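Local coordinates for AvmM (Streptomyces sp. NBRC 109436, PDB 7FE6), which catalyses the macrocyclization step of alchivemycin A biosynthesis, closing the ring through dehydration and Michael-type addition, at residues A26-V31 with A153-L158; I41-F46 with V140-R145. One frame throughout, in Å; residues are numbered along the deposited sequence.

Interaction 1: A26-V31 with A153-L158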
loop_
_atom_site.group_PDB
_atom_site.type_symbol
_atom_site.label_atom_id
_atom_site.label_comp_id
_atom_site.label_asym_id
_atom_site.label_seq_id
_atom_site.Cartn_x
_atom_site.Cartn_y
_atom_site.Cartn_z
ATOM N N ALA A 26 3.938 -8.057 4.172
ATOM C CA ALA A 26 2.476 -8.060 4.175
ATOM C C ALA A 26 1.918 -6.748 3.613
ATOM O O ALA A 26 2.503 -5.676 3.789
ATOM C CB ALA A 26 1.930 -8.293 5.578
ATOM N N ASP A 27 0.745 -6.836 2.975
ATOM C CA ASP A 27 0.083 -5.669 2.407
ATOM C C ASP A 27 -1.382 -5.607 2.831
ATOM O O ASP A 27 -2.046 -6.640 2.992
ATOM C CB ASP A 27 0.167 -5.655 0.884
ATOM C CG ASP A 27 1.593 -5.593 0.403
ATOM O OD1 ASP A 27 2.304 -4.642 0.783
ATOM O OD2 ASP A 27 2.009 -6.474 -0.374
ATOM N N PHE A 28 -1.874 -4.379 3.022
ATOM C CA PHE A 28 -3.271 -4.109 3.332
ATOM C C PHE A 28 -3.991 -3.558 2.105
ATOM O O PHE A 28 -3.419 -2.809 1.304
ATOM C CB PHE A 28 -3.394 -3.101 4.484
ATOM C CG PHE A 28 -3.026 -3.650 5.845
ATOM C CD1 PHE A 28 -3.915 -4.459 6.551
ATOM C CD2 PHE A 28 -1.833 -3.302 6.456
ATOM C CE1 PHE A 28 -3.602 -4.934 7.810
ATOM C CE2 PHE A 28 -1.515 -3.795 7.738
ATOM C CZ PHE A 28 -2.396 -4.612 8.397
ATOM N N ILE A 29 -5.268 -3.915 1.972
ATOM C CA ILE A 29 -6.154 -3.336 0.965
ATOM C C ILE A 29 -7.455 -2.953 1.652
ATOM O O ILE A 29 -8.063 -3.789 2.329
ATOM C CB ILE A 29 -6.452 -4.306 -0.199
ATOM C CG1 ILE A 29 -5.201 -4.585 -1.036
ATOM C CG2 ILE A 29 -7.538 -3.722 -1.111
ATOM C CD1 ILE A 29 -4.716 -3.379 -1.848
ATOM N N GLY A 30 -7.880 -1.692 1.493
ATOM C CA GLY A 30 -9.206 -1.289 1.902
ATOM C C GLY A 30 -9.374 -0.965 3.368
ATOM O O GLY A 30 -10.512 -0.871 3.835
ATOM N N VAL A 31 -8.284 -0.798 4.112
ATOM C CA VAL A 31 -8.346 -0.320 5.492
ATOM C C VAL A 31 -8.704 1.166 5.501
ATOM O O VAL A 31 -7.948 1.983 4.951
ATOM C CB VAL A 31 -7.011 -0.542 6.218
ATOM C CG1 VAL A 31 -7.148 -0.163 7.709
ATOM C CG2 VAL A 31 -6.572 -1.978 6.060
ATOM N N ALA A 153 -4.339 4.784 16.471
ATOM C CA ALA A 153 -4.382 3.346 16.607
ATOM C C ALA A 153 -3.790 2.755 15.343
ATOM O O ALA A 153 -3.615 3.442 14.329
ATOM C CB ALA A 153 -5.819 2.851 16.825
ATOM N N GLY A 154 -3.508 1.465 15.387
ATOM C CA GLY A 154 -2.997 0.797 14.208
ATOM C C GLY A 154 -3.475 -0.630 14.162
ATOM O O GLY A 154 -3.695 -1.272 15.201
ATOM N N ILE A 155 -3.654 -1.127 12.943
ATOM C CA ILE A 155 -3.702 -2.560 12.699
ATOM C C ILE A 155 -2.346 -2.951 12.131
ATOM O O ILE A 155 -1.841 -2.304 11.199
ATOM C CB ILE A 155 -4.843 -2.935 11.746
ATOM C CG1 ILE A 155 -6.155 -2.349 12.253
ATOM C CG2 ILE A 155 -4.965 -4.435 11.661
ATOM C CD1 ILE A 155 -7.337 -2.508 11.294
ATOM N N PHE A 156 -1.762 -4.007 12.673
ATOM C CA PHE A 156 -0.449 -4.454 12.243
ATOM C C PHE A 156 -0.514 -5.889 11.750
ATOM O O PHE A 156 -1.184 -6.734 12.354
ATOM C CB PHE A 156 0.583 -4.370 13.352
ATOM C CG PHE A 156 0.888 -2.972 13.809
ATOM C CD1 PHE A 156 0.017 -2.301 14.680
ATOM C CD2 PHE A 156 2.061 -2.335 13.384
ATOM C CE1 PHE A 156 0.305 -1.038 15.127
ATOM C CE2 PHE A 156 2.358 -1.061 13.809
ATOM C CZ PHE A 156 1.475 -0.404 14.693
ATOM N N ALA A 157 0.146 -6.139 10.624
ATOM C CA ALA A 157 0.229 -7.470 10.046
ATOM C C ALA A 157 1.579 -8.076 10.398
ATOM O O ALA A 157 2.627 -7.504 10.079
ATOM C CB ALA A 157 0.027 -7.411 8.535
ATOM N N LEU A 158 1.553 -9.233 11.049
ATOM C CA LEU A 158 2.772 -9.912 11.480
ATOM C C LEU A 158 2.719 -11.323 10.919
ATOM O O LEU A 158 2.105 -12.216 11.534
ATOM C CB LEU A 158 2.898 -9.942 13.002
ATOM C CG LEU A 158 4.056 -10.783 13.555
ATOM C CD1 LEU A 158 5.433 -10.143 13.268
ATOM C CD2 LEU A 158 3.854 -11.071 15.033
#

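Interaction 2: I41-F46 with V140-R145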
loop_
_atom_site.group_PDB
_atom_site.type_symbol
_atom_site.label_atom_id
_atom_site.label_comp_id
_atom_site.label_asym_id
_atom_site.label_seq_id
_atom_site.Cartn_x
_atom_site.Cartn_y
_atom_site.Cartn_z
ATOM N N ILE A 41 -16.408 -3.062 9.090
ATOM C CA ILE A 41 -15.647 -2.879 7.870
ATOM C C ILE A 41 -15.068 -4.225 7.457
ATOM O O ILE A 41 -14.810 -5.107 8.290
ATOM C CB ILE A 41 -14.524 -1.843 8.047
ATOM C CG1 ILE A 41 -13.480 -2.398 9.016
ATOM C CG2 ILE A 41 -15.116 -0.488 8.512
ATOM C CD1 ILE A 41 -12.158 -1.757 8.934
ATOM N N GLU A 42 -14.854 -4.373 6.155
ATOM C CA GLU A 42 -14.135 -5.504 5.596
ATOM C C GLU A 42 -12.916 -4.965 4.872
ATOM O O GLU A 42 -13.029 -4.014 4.103
ATOM C CB GLU A 42 -15.007 -6.299 4.625
ATOM C CG GLU A 42 -14.302 -7.517 4.003
ATOM C CD GLU A 42 -15.275 -8.502 3.347
ATOM O OE1 GLU A 42 -16.490 -8.497 3.705
ATOM O OE2 GLU A 42 -14.812 -9.296 2.471
ATOM N N PHE A 43 -11.761 -5.561 5.125
ATOM C CA PHE A 43 -10.538 -5.277 4.386
ATOM C C PHE A 43 -9.849 -6.603 4.085
ATOM O O PHE A 43 -10.316 -7.677 4.470
ATOM C CB PHE A 43 -9.602 -4.319 5.142
ATOM C CG PHE A 43 -9.122 -4.847 6.468
ATOM C CD1 PHE A 43 -9.856 -4.622 7.630
ATOM C CD2 PHE A 43 -7.953 -5.600 6.557
ATOM C CE1 PHE A 43 -9.425 -5.116 8.848
ATOM C CE2 PHE A 43 -7.515 -6.081 7.772
ATOM C CZ PHE A 43 -8.264 -5.840 8.926
ATOM N N SER A 44 -8.770 -6.536 3.321
ATOM C CA SER A 44 -7.992 -7.719 3.049
ATOM C C SER A 44 -6.545 -7.435 3.414
ATOM O O SER A 44 -6.101 -6.287 3.464
ATOM C CB SER A 44 -8.136 -8.212 1.591
ATOM O OG SER A 44 -7.373 -7.465 0.665
ATOM N N VAL A 45 -5.838 -8.501 3.748
ATOM C CA VAL A 45 -4.431 -8.428 4.096
ATOM C C VAL A 45 -3.812 -9.732 3.613
ATOM O O VAL A 45 -4.443 -10.793 3.681
ATOM C CB VAL A 45 -4.244 -8.177 5.620
ATOM C CG1 VAL A 45 -5.117 -9.129 6.458
ATOM C CG2 VAL A 45 -2.768 -8.263 6.056
ATOM N N PHE A 46 -2.594 -9.661 3.098
ATOM C CA PHE A 46 -2.003 -10.840 2.495
ATOM C C PHE A 46 -0.502 -10.796 2.722
ATOM O O PHE A 46 0.101 -9.720 2.721
ATOM C CB PHE A 46 -2.339 -10.950 0.994
ATOM C CG PHE A 46 -2.464 -9.616 0.265
ATOM C CD1 PHE A 46 -3.644 -8.882 0.323
ATOM C CD2 PHE A 46 -1.412 -9.135 -0.521
ATOM C CE1 PHE A 46 -3.766 -7.667 -0.338
ATOM C CE2 PHE A 46 -1.518 -7.920 -1.200
ATOM C CZ PHE A 46 -2.704 -7.181 -1.117
ATOM N N VAL A 140 -10.880 -9.879 6.059
ATOM C CA VAL A 140 -11.092 -9.626 7.483
ATOM C C VAL A 140 -12.300 -8.713 7.681
ATOM O O VAL A 140 -12.369 -7.632 7.087
ATOM C CB VAL A 140 -9.850 -8.989 8.135
ATOM C CG1 VAL A 140 -10.063 -8.885 9.620
ATOM C CG2 VAL A 140 -8.629 -9.763 7.836
ATOM N N ARG A 141 -13.215 -9.115 8.561
ATOM C CA ARG A 141 -14.346 -8.288 8.949
ATOM C C ARG A 141 -14.176 -7.877 10.407
ATOM O O ARG A 141 -14.054 -8.737 11.300
ATOM C CB ARG A 141 -15.668 -9.016 8.732
ATOM C CG ARG A 141 -16.080 -9.136 7.284
ATOM C CD ARG A 141 -17.205 -10.158 7.089
ATOM N NE ARG A 141 -17.591 -10.266 5.695
ATOM C CZ ARG A 141 -18.261 -11.285 5.162
ATOM N NH1 ARG A 141 -18.624 -12.333 5.900
ATOM N NH2 ARG A 141 -18.542 -11.276 3.860
ATOM N N LEU A 142 -14.202 -6.560 10.643
ATOM C CA LEU A 142 -13.822 -5.989 11.921
ATOM C C LEU A 142 -14.841 -4.943 12.326
ATOM O O LEU A 142 -15.304 -4.154 11.493
ATOM C CB LEU A 142 -12.443 -5.351 11.855
ATOM C CG LEU A 142 -11.942 -4.659 13.116
ATOM C CD1 LEU A 142 -11.876 -5.640 14.271
ATOM C CD2 LEU A 142 -10.589 -4.038 12.853
ATOM N N ALA A 143 -15.194 -4.963 13.609
ATOM C CA ALA A 143 -16.113 -3.999 14.189
ATOM C C ALA A 143 -15.715 -3.787 15.640
ATOM O O ALA A 143 -15.555 -4.756 16.387
ATOM C CB ALA A 143 -17.566 -4.489 14.084
ATOM N N PHE A 144 -15.551 -2.532 16.038
ATOM C CA PHE A 144 -15.378 -2.218 17.445
ATOM C C PHE A 144 -16.727 -1.901 18.055
ATOM O O PHE A 144 -17.618 -1.370 17.387
ATOM C CB PHE A 144 -14.430 -1.050 17.642
ATOM C CG PHE A 144 -13.039 -1.343 17.206
ATOM C CD1 PHE A 144 -12.123 -1.905 18.097
ATOM C CD2 PHE A 144 -12.642 -1.096 15.901
ATOM C CE1 PHE A 144 -10.826 -2.187 17.688
ATOM C CE2 PHE A 144 -11.352 -1.378 15.490
ATOM C CZ PHE A 144 -10.445 -1.920 16.378
ATOM N N ARG A 145 -16.885 -2.249 19.328
ATOM C CA ARG A 145 -18.148 -1.961 19.974
ATOM C C ARG A 145 -18.348 -0.451 20.032
ATOM O O ARG A 145 -17.388 0.324 20.068
ATOM C CB ARG A 145 -18.192 -2.573 21.381
ATOM C CG ARG A 145 -17.193 -1.977 22.363
ATOM C CD ARG A 145 -17.374 -2.556 23.767
ATOM N NE ARG A 145 -16.530 -1.896 24.760
ATOM C CZ ARG A 145 -16.780 -0.688 25.255
ATOM N NH1 ARG A 145 -17.837 -0.004 24.837
ATOM N NH2 ARG A 145 -15.972 -0.153 26.158
#

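Interaction 1: A26-V31 with A153-L158
F28 turns CG anti to its own carbonyl carbon (chi1 -72°), which sends the ring out toward strand 153-162, while I155, with chi1 of -53°, sets CG2 opposite its backbone N and close to that ring. The two meet between the sheets of a beta-sandwich: strand 24-29 is an outer strand of one sheet, strand 153-162 an inner strand of the other, and the short segments pass 7.7 Å apart at 143°. No hydrogen bond crosses between them; side chains fill the gap.

The distal end of the F28 ring does most of the touching. CZ lies 3.7 Å from A157 CB, and CE1 reaches I155 CG2 at 4.1 Å, the two side chains crossing at a slant. The same CZ is 3.7 Å from I155 O, while F156 C sits at the ring's edge, near its plane. A long, flat residue suits this place because it spans the space between the sheets, and the small methyl of A157 leaves room for it. Cutting the ring back to the methyl of an alanine is likely to open a gap between the sheets and leave I155 CG2 and A157 CB without their aromatic partner.

Alternation along strand 24-29 explains its neighbours. A26 and F28 face the other sheet, and V45 of the adjoining strand packs beside F28; D27 and I29 look outward, where they pack on Q183 and A185 of the second subunit. On the other strand, I155 is also packed against L62 and F187 within its own sheet. V31, just beyond the strand's end, brings branched bulk back inward, its CG1 4.3 Å from I155 CD1. At the other end the backbones come closer, and two alanines suit the narrower space: A26 CB meets A157 CB at 3.6 Å.

Interaction 2: I41-F46 with V140-R145
E42 and R141 form a salt bridge across two antiparallel strands of the beta-sandwich, E42 OE1 taking the N-H of R141 NE at 2.9 Å with an angle of 162°. A second, weak bond runs from R141 NH2 to the same oxygen at 3.5 Å. The side chains lie alongside each other, yet their flat ends are turned 70° apart: OE1 is at the edge of the guanidinium, near its plane, while NE approaches the carboxylate from above. Both chains are extended, the length that lets them lie together on the outer face of the sheet. R188 of the second subunit binds the other oxygen, OE2, so this buried carboxylate gathers two arginines, and R141 also makes a cation-pi contact with W88.

Beneath the charges the backbones zip together. I41 with L142 and F43 with V140 are hydrogen-bonded pairs, each with bonds in both directions; L142 N to I41 O and V140 N to F43 O are each 2.8 Å. E42 and R141 form the non-hydrogen-bonded pair between them, where CA-H...O contacts complete the seam.

The opposite face, carrying I41, F43, V140 and L142, is apolar and turns toward the other sheet, with F43, V140 and L142 buried. F43 CG stands between its backbone N and carbonyl carbon (chi1 61°), leaning the ring alongside V140 so that V140 CB makes a CH-pi contact 3.8 Å from the ring centroid. Branching at CB suits V140: CG1 lies 3.6 Å from F43 CZ, while CG2 reaches both the F43 ring and V45. Beyond this pair, F43 and L142 pack on I155, and V45 on A157, of the facing sheet. L142 CB meets the edge of the F43 ring, 4.3 Å from CE1, and V140 CG2 touches V45 CG1 at 3.8 Å.

In the fold
Interactions 1 and 2 lie with their centres about 10 Å apart and share one sheet: 24-29 and 40-49 are neighbouring strands, joined by probable hydrogen bonds from I29 N to S44 O (2.9 Å) and from D27 N to F46 O (3.0 Å). Interaction 2 pairs two strands within this sheet, and interaction 1 packs its edge strand against the other sheet. Both touch the second subunit through outward-facing residues. Neither includes the alchivemycin A pocket residues R50, V133 and E134; the side chains of A26 and V45 are about 12 and 13 Å from the ligand. R50 directly follows strand 40-49, however, and V133 and E134 directly precede strand 135-144, so the paired strands lead to the pocket.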